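Side-chain contacts in lipid-transfer protein (Thermomonospora curvata, PDB 6OK1), which is of unknown specific function but is a lipid-transfer protein belonging to the thiolase-fold family: residues A[161-166]-A[263-268]; A[154-159]-A[207-212]. All blocks are in the same frame, centred on the assembly; numbering follows the deposited sequence. Where two conformers were deposited one is given.

Contact 1: A[161-166]-A[263-268]; sequences HEYGAT and EITGIP
At the C-terminal end of helix 148-163, Glu-162 and Tyr-163 meet Thr-265 in the loop that leads into helix 268-281, joining the N-terminal and C-terminal thiolase family regions. The central bond runs from the hydroxyl OG1 of Thr-265 to OE1 of Glu-162, 2.7 Å away, with the donor 36° above the carboxylate plane. The extended glutamate chain, CD anti to CA (chi2 -176°), carries the carboxylate straight out to meet the threonine coming from the opposite direction. The other oxygen, OE2, reaches the loop through a water that donates to it and accepts from the backbone N of Ile-264, both at 2.8 Å. Glu-263 OE1 approaches Glu-162 OE1 at 3.6 Å, a like-charge proximity that the salt bridge from Arg-158 NE to Glu-162 OE2 may offset; both glutamates were modelled in two conformers, of which one is described. A second water donates to Thr-265 OG1 at 2.7 Å and lies in the plane of the Tyr-163 ring, bonded to its OH. Beyond Tyr-163, Gly-164 leaves the helix with positive phi, and Thr-166 sits at the N-cap of helix 167-182, its OG1 making a weak hydrogen bond to the backbone N of Glu-168. In the other segment Ile-267 stands at the N-cap of helix 268-281, its backbone N bonded to Glu-307 of helix 301-307.

Contact 2: A[154-159]-A[207-212]; sequences MFARRY and EPLHLL
Ala-156 on helix 148-163 packs against Pro-208, just before the short strand 209-210, and Leu-209, its first residue, within the N-terminal thiolase family region. The close approach of the backbones, 6.3 Å between the CA atoms of Arg-157 and Pro-208, is matched by a small methyl group on the inner side. Ala-156 CB points at the proline ring and lies 3.7 Å from Pro-208 CG. Leu-209 CD1 approaches that same methyl at 4.1 Å, so one alanine carbon touches both apolar neighbours. The leucine leaves its backbone alongside the helix rather than toward it, and its torsions (chi1 -79°, chi2 60°) bring CD1 to the methyl. Ala-153 and Met-160 also touch Pro-208, while Phe-170 of helix 167-182 and Pro-299 pack on Ala-156.

The outer side is looser and more polar. Arg-157 lends only the base of its side chain, CB standing 4.2 Å from Pro-208 CD, and its NE is hydrogen-bonded to an aromatic side chain of another protein chain. Glu-207 OE2 likewise bonds to a polar side chain of that chain, and its backbone pairs antiparallel with a strand there, continuing the sheet across the interface. The two opposite charges are not in contact: Arg-157 NE and Glu-207 OE1 are 6.7 Å apart. The peptide bond joining Glu-207 to Pro-208 is cis, and Pro-208 CG comes within 4.0 Å of the backbone N of Arg-157.

How the contacts relate
Both contacts use helix 148-163, and their centres lie about 11 Å apart. Contact 2 is the buried one, made by apolar carbons inside one family region; contact 1 is partly buried, lies at the helix end, and relies on a hydroxyl, a carboxylate and two waters to link two family regions. The helix residues they use lie nearly two turns apart, and they also touch directly. Thr-265 CG2 packs 3.4 Å from CG of Arg-158, and Ala-165 CB lies 3.7 Å from Tyr-159 CE1. Tyr-159 further binds Glu-306 through its OH, tying the shared helix to helix 301-307. Another protein chain lies within reach of both contacts.

Contact 1: A[161-166]-A[263-268]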
# COMPACT_ATOMS: atom_id res chain seq x y z
N HIS A 161 -28.37 -17.41 -13.97
CA HIS A 161 -29.70 -16.94 -14.36
C HIS A 161 -29.69 -16.35 -15.76
O HIS A 161 -30.56 -16.65 -16.59
CB HIS A 161 -30.17 -15.88 -13.35
CG HIS A 161 -31.41 -15.17 -13.76
ND1 HIS A 161 -32.66 -15.70 -13.60
CD2 HIS A 161 -31.59 -13.95 -14.32
CE1 HIS A 161 -33.57 -14.85 -14.05
NE2 HIS A 161 -32.94 -13.78 -14.50
N GLU A 162 -28.74 -15.47 -16.05
CA GLU A 162 -28.79 -14.75 -17.31
C GLU A 162 -28.38 -15.63 -18.48
O GLU A 162 -28.91 -15.45 -19.59
CB GLU A 162 -27.91 -13.51 -17.24
CG GLU A 162 -28.42 -12.56 -16.19
CD GLU A 162 -27.66 -11.26 -16.11
OE1 GLU A 162 -26.64 -11.09 -16.82
OE2 GLU A 162 -28.09 -10.40 -15.33
N TYR A 163 -27.48 -16.58 -18.28
CA TYR A 163 -26.88 -17.29 -19.40
C TYR A 163 -27.12 -18.79 -19.40
O TYR A 163 -26.69 -19.48 -20.34
CB TYR A 163 -25.37 -17.02 -19.40
CG TYR A 163 -25.03 -15.57 -19.64
CD1 TYR A 163 -25.59 -14.87 -20.70
CD2 TYR A 163 -24.16 -14.89 -18.79
CE1 TYR A 163 -25.29 -13.57 -20.92
CE2 TYR A 163 -23.84 -13.56 -19.02
CZ TYR A 163 -24.41 -12.90 -20.09
OH TYR A 163 -24.12 -11.59 -20.33
N GLY A 164 -27.77 -19.32 -18.38
CA GLY A 164 -28.07 -20.74 -18.33
C GLY A 164 -26.88 -21.62 -18.05
O GLY A 164 -26.95 -22.82 -18.29
N ALA A 165 -25.79 -21.06 -17.56
CA ALA A 165 -24.69 -21.87 -17.07
C ALA A 165 -25.14 -22.62 -15.84
O ALA A 165 -26.01 -22.16 -15.08
CB ALA A 165 -23.48 -21.00 -16.73
N THR A 166 -24.54 -23.79 -15.64
CA THR A 166 -24.88 -24.70 -14.56
C THR A 166 -23.65 -24.93 -13.69
O THR A 166 -22.53 -24.57 -14.04
CB THR A 166 -25.35 -26.06 -15.08
OG1 THR A 166 -24.25 -26.75 -15.66
CG2 THR A 166 -26.45 -25.88 -16.14
N GLU A 263 -25.44 -4.08 -14.71
CA GLU A 263 -25.25 -5.51 -14.91
C GLU A 263 -24.07 -5.96 -14.04
O GLU A 263 -23.05 -5.26 -13.95
CB GLU A 263 -24.98 -5.86 -16.37
CG GLU A 263 -26.21 -5.71 -17.26
CD GLU A 263 -26.17 -6.61 -18.48
OE1 GLU A 263 -26.05 -7.84 -18.31
OE2 GLU A 263 -26.24 -6.08 -19.61
N ILE A 264 -24.22 -7.13 -13.42
CA ILE A 264 -23.22 -7.64 -12.48
C ILE A 264 -22.65 -8.99 -12.91
O ILE A 264 -21.90 -9.60 -12.16
CB ILE A 264 -23.78 -7.72 -11.04
CG1 ILE A 264 -24.87 -8.78 -10.89
CG2 ILE A 264 -24.28 -6.35 -10.61
CD1 ILE A 264 -25.24 -9.13 -9.45
N THR A 265 -22.99 -9.46 -14.10
CA THR A 265 -22.59 -10.80 -14.51
C THR A 265 -21.28 -10.82 -15.29
O THR A 265 -20.71 -11.89 -15.47
CB THR A 265 -23.66 -11.44 -15.36
OG1 THR A 265 -24.00 -10.54 -16.41
CG2 THR A 265 -24.89 -11.74 -14.51
N GLY A 266 -20.81 -9.67 -15.75
CA GLY A 266 -19.49 -9.57 -16.33
C GLY A 266 -18.48 -9.15 -15.29
O GLY A 266 -18.71 -9.24 -14.08
N ILE A 267 -17.33 -8.70 -15.77
CA ILE A 267 -16.30 -8.12 -14.90
C ILE A 267 -15.76 -6.91 -15.65
O ILE A 267 -14.72 -7.01 -16.30
CB ILE A 267 -15.16 -9.09 -14.57
CG1 ILE A 267 -15.66 -10.45 -14.10
CG2 ILE A 267 -14.27 -8.46 -13.49
CD1 ILE A 267 -14.57 -11.48 -14.06
N PRO A 268 -16.45 -5.77 -15.60
CA PRO A 268 -16.06 -4.64 -16.45
C PRO A 268 -14.63 -4.20 -16.23
O PRO A 268 -13.96 -3.75 -17.17
CB PRO A 268 -17.04 -3.54 -16.02
CG PRO A 268 -18.17 -4.24 -15.38
CD PRO A 268 -17.69 -5.53 -14.85
O HOH W 1 -26.67 -8.43 -13.93
O HOH W 2 -22.37 -10.46 -18.60

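Contact 2: A[154-159]-A[207-212]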
# COMPACT_ATOMS: atom_id res chain seq x y z
N MET A 154 -22.63 -14.66 -5.10
CA MET A 154 -23.68 -13.72 -5.47
C MET A 154 -23.62 -13.37 -6.95
O MET A 154 -24.66 -13.28 -7.63
CB MET A 154 -23.58 -12.46 -4.61
CG MET A 154 -24.82 -11.58 -4.68
SD MET A 154 -26.26 -12.27 -3.88
CE MET A 154 -25.86 -11.91 -2.17
N PHE A 155 -22.41 -13.22 -7.50
CA PHE A 155 -22.24 -13.02 -8.94
C PHE A 155 -22.58 -14.28 -9.72
O PHE A 155 -23.26 -14.24 -10.75
CB PHE A 155 -20.80 -12.63 -9.27
CG PHE A 155 -20.37 -11.30 -8.72
CD1 PHE A 155 -21.02 -10.12 -9.11
CD2 PHE A 155 -19.29 -11.21 -7.85
CE1 PHE A 155 -20.61 -8.90 -8.62
CE2 PHE A 155 -18.86 -9.98 -7.38
CZ PHE A 155 -19.52 -8.83 -7.77
N ALA A 156 -22.06 -15.42 -9.27
CA ALA A 156 -22.23 -16.66 -10.03
C ALA A 156 -23.70 -17.01 -10.21
O ALA A 156 -24.13 -17.43 -11.29
CB ALA A 156 -21.49 -17.78 -9.30
N ARG A 157 -24.51 -16.81 -9.17
CA ARG A 157 -25.93 -17.16 -9.27
C ARG A 157 -26.61 -16.33 -10.34
O ARG A 157 -27.48 -16.82 -11.06
CB ARG A 157 -26.64 -16.95 -7.93
CG ARG A 157 -28.13 -17.32 -7.95
CD ARG A 157 -28.35 -18.84 -8.16
NE ARG A 157 -29.76 -19.22 -8.31
CZ ARG A 157 -30.47 -19.11 -9.44
NH1 ARG A 157 -29.93 -18.63 -10.56
NH2 ARG A 157 -31.75 -19.50 -9.45
N ARG A 158 -26.25 -15.05 -10.44
CA ARG A 158 -26.85 -14.19 -11.46
C ARG A 158 -26.34 -14.55 -12.85
O ARG A 158 -27.10 -14.49 -13.84
CB ARG A 158 -26.56 -12.72 -11.14
CG ARG A 158 -27.26 -11.74 -12.10
CD ARG A 158 -28.75 -11.62 -11.82
NE ARG A 158 -29.41 -10.91 -12.93
CZ ARG A 158 -30.67 -10.49 -12.91
NH1 ARG A 158 -31.42 -10.66 -11.82
NH2 ARG A 158 -31.18 -9.88 -13.97
N TYR A 159 -25.08 -14.95 -12.96
CA TYR A 159 -24.55 -15.38 -14.26
C TYR A 159 -25.27 -16.63 -14.75
O TYR A 159 -25.60 -16.76 -15.94
CB TYR A 159 -23.04 -15.61 -14.13
CG TYR A 159 -22.36 -16.02 -15.42
CD1 TYR A 159 -22.34 -17.34 -15.81
CD2 TYR A 159 -21.73 -15.09 -16.22
CE1 TYR A 159 -21.73 -17.73 -16.99
CE2 TYR A 159 -21.11 -15.47 -17.41
CZ TYR A 159 -21.13 -16.80 -17.79
OH TYR A 159 -20.52 -17.23 -18.95
N GLU A 207 -24.19 -22.01 -2.19
CA GLU A 207 -24.70 -22.23 -3.53
C GLU A 207 -24.48 -20.97 -4.34
O GLU A 207 -24.78 -19.87 -3.85
CB GLU A 207 -26.19 -22.58 -3.51
CG GLU A 207 -26.50 -23.88 -2.75
CD GLU A 207 -27.98 -24.26 -2.83
OE1 GLU A 207 -28.56 -24.19 -3.93
OE2 GLU A 207 -28.57 -24.59 -1.79
N PRO A 208 -24.02 -21.07 -5.60
CA PRO A 208 -23.84 -22.31 -6.39
C PRO A 208 -22.44 -22.91 -6.39
O PRO A 208 -22.05 -23.55 -7.37
CB PRO A 208 -24.21 -21.84 -7.79
CG PRO A 208 -23.64 -20.43 -7.83
CD PRO A 208 -23.94 -19.88 -6.46
N LEU A 209 -21.67 -22.68 -5.33
CA LEU A 209 -20.28 -23.14 -5.26
C LEU A 209 -20.17 -24.39 -4.39
O LEU A 209 -20.54 -24.37 -3.20
CB LEU A 209 -19.36 -22.05 -4.69
CG LEU A 209 -18.94 -20.94 -5.66
CD1 LEU A 209 -20.11 -20.18 -6.21
CD2 LEU A 209 -17.99 -20.00 -4.96
N HIS A 210 -19.61 -25.45 -4.96
CA HIS A 210 -19.20 -26.65 -4.25
C HIS A 210 -17.84 -26.42 -3.58
O HIS A 210 -17.09 -25.51 -3.92
CB HIS A 210 -19.06 -27.82 -5.23
CG HIS A 210 -20.35 -28.28 -5.85
ND1 HIS A 210 -21.06 -29.35 -5.36
CD2 HIS A 210 -21.02 -27.85 -6.95
CE1 HIS A 210 -22.13 -29.55 -6.11
NE2 HIS A 210 -22.14 -28.64 -7.07
N LEU A 211 -17.48 -27.35 -2.70
CA LEU A 211 -16.14 -27.33 -2.13
C LEU A 211 -15.07 -27.29 -3.21
O LEU A 211 -14.10 -26.53 -3.11
CB LEU A 211 -15.98 -28.56 -1.24
CG LEU A 211 -14.60 -28.75 -0.62
CD1 LEU A 211 -14.21 -27.55 0.20
CD2 LEU A 211 -14.64 -29.98 0.23
N LEU A 212 -15.23 -28.07 -4.28
CA LEU A 212 -14.20 -28.12 -5.30
C LEU A 212 -14.23 -26.93 -6.27
O LEU A 212 -13.40 -26.88 -7.18
CB LEU A 212 -14.27 -29.47 -6.06
CG LEU A 212 -13.64 -30.61 -5.27
CD1 LEU A 212 -13.96 -31.93 -5.92
CD2 LEU A 212 -12.13 -30.44 -5.16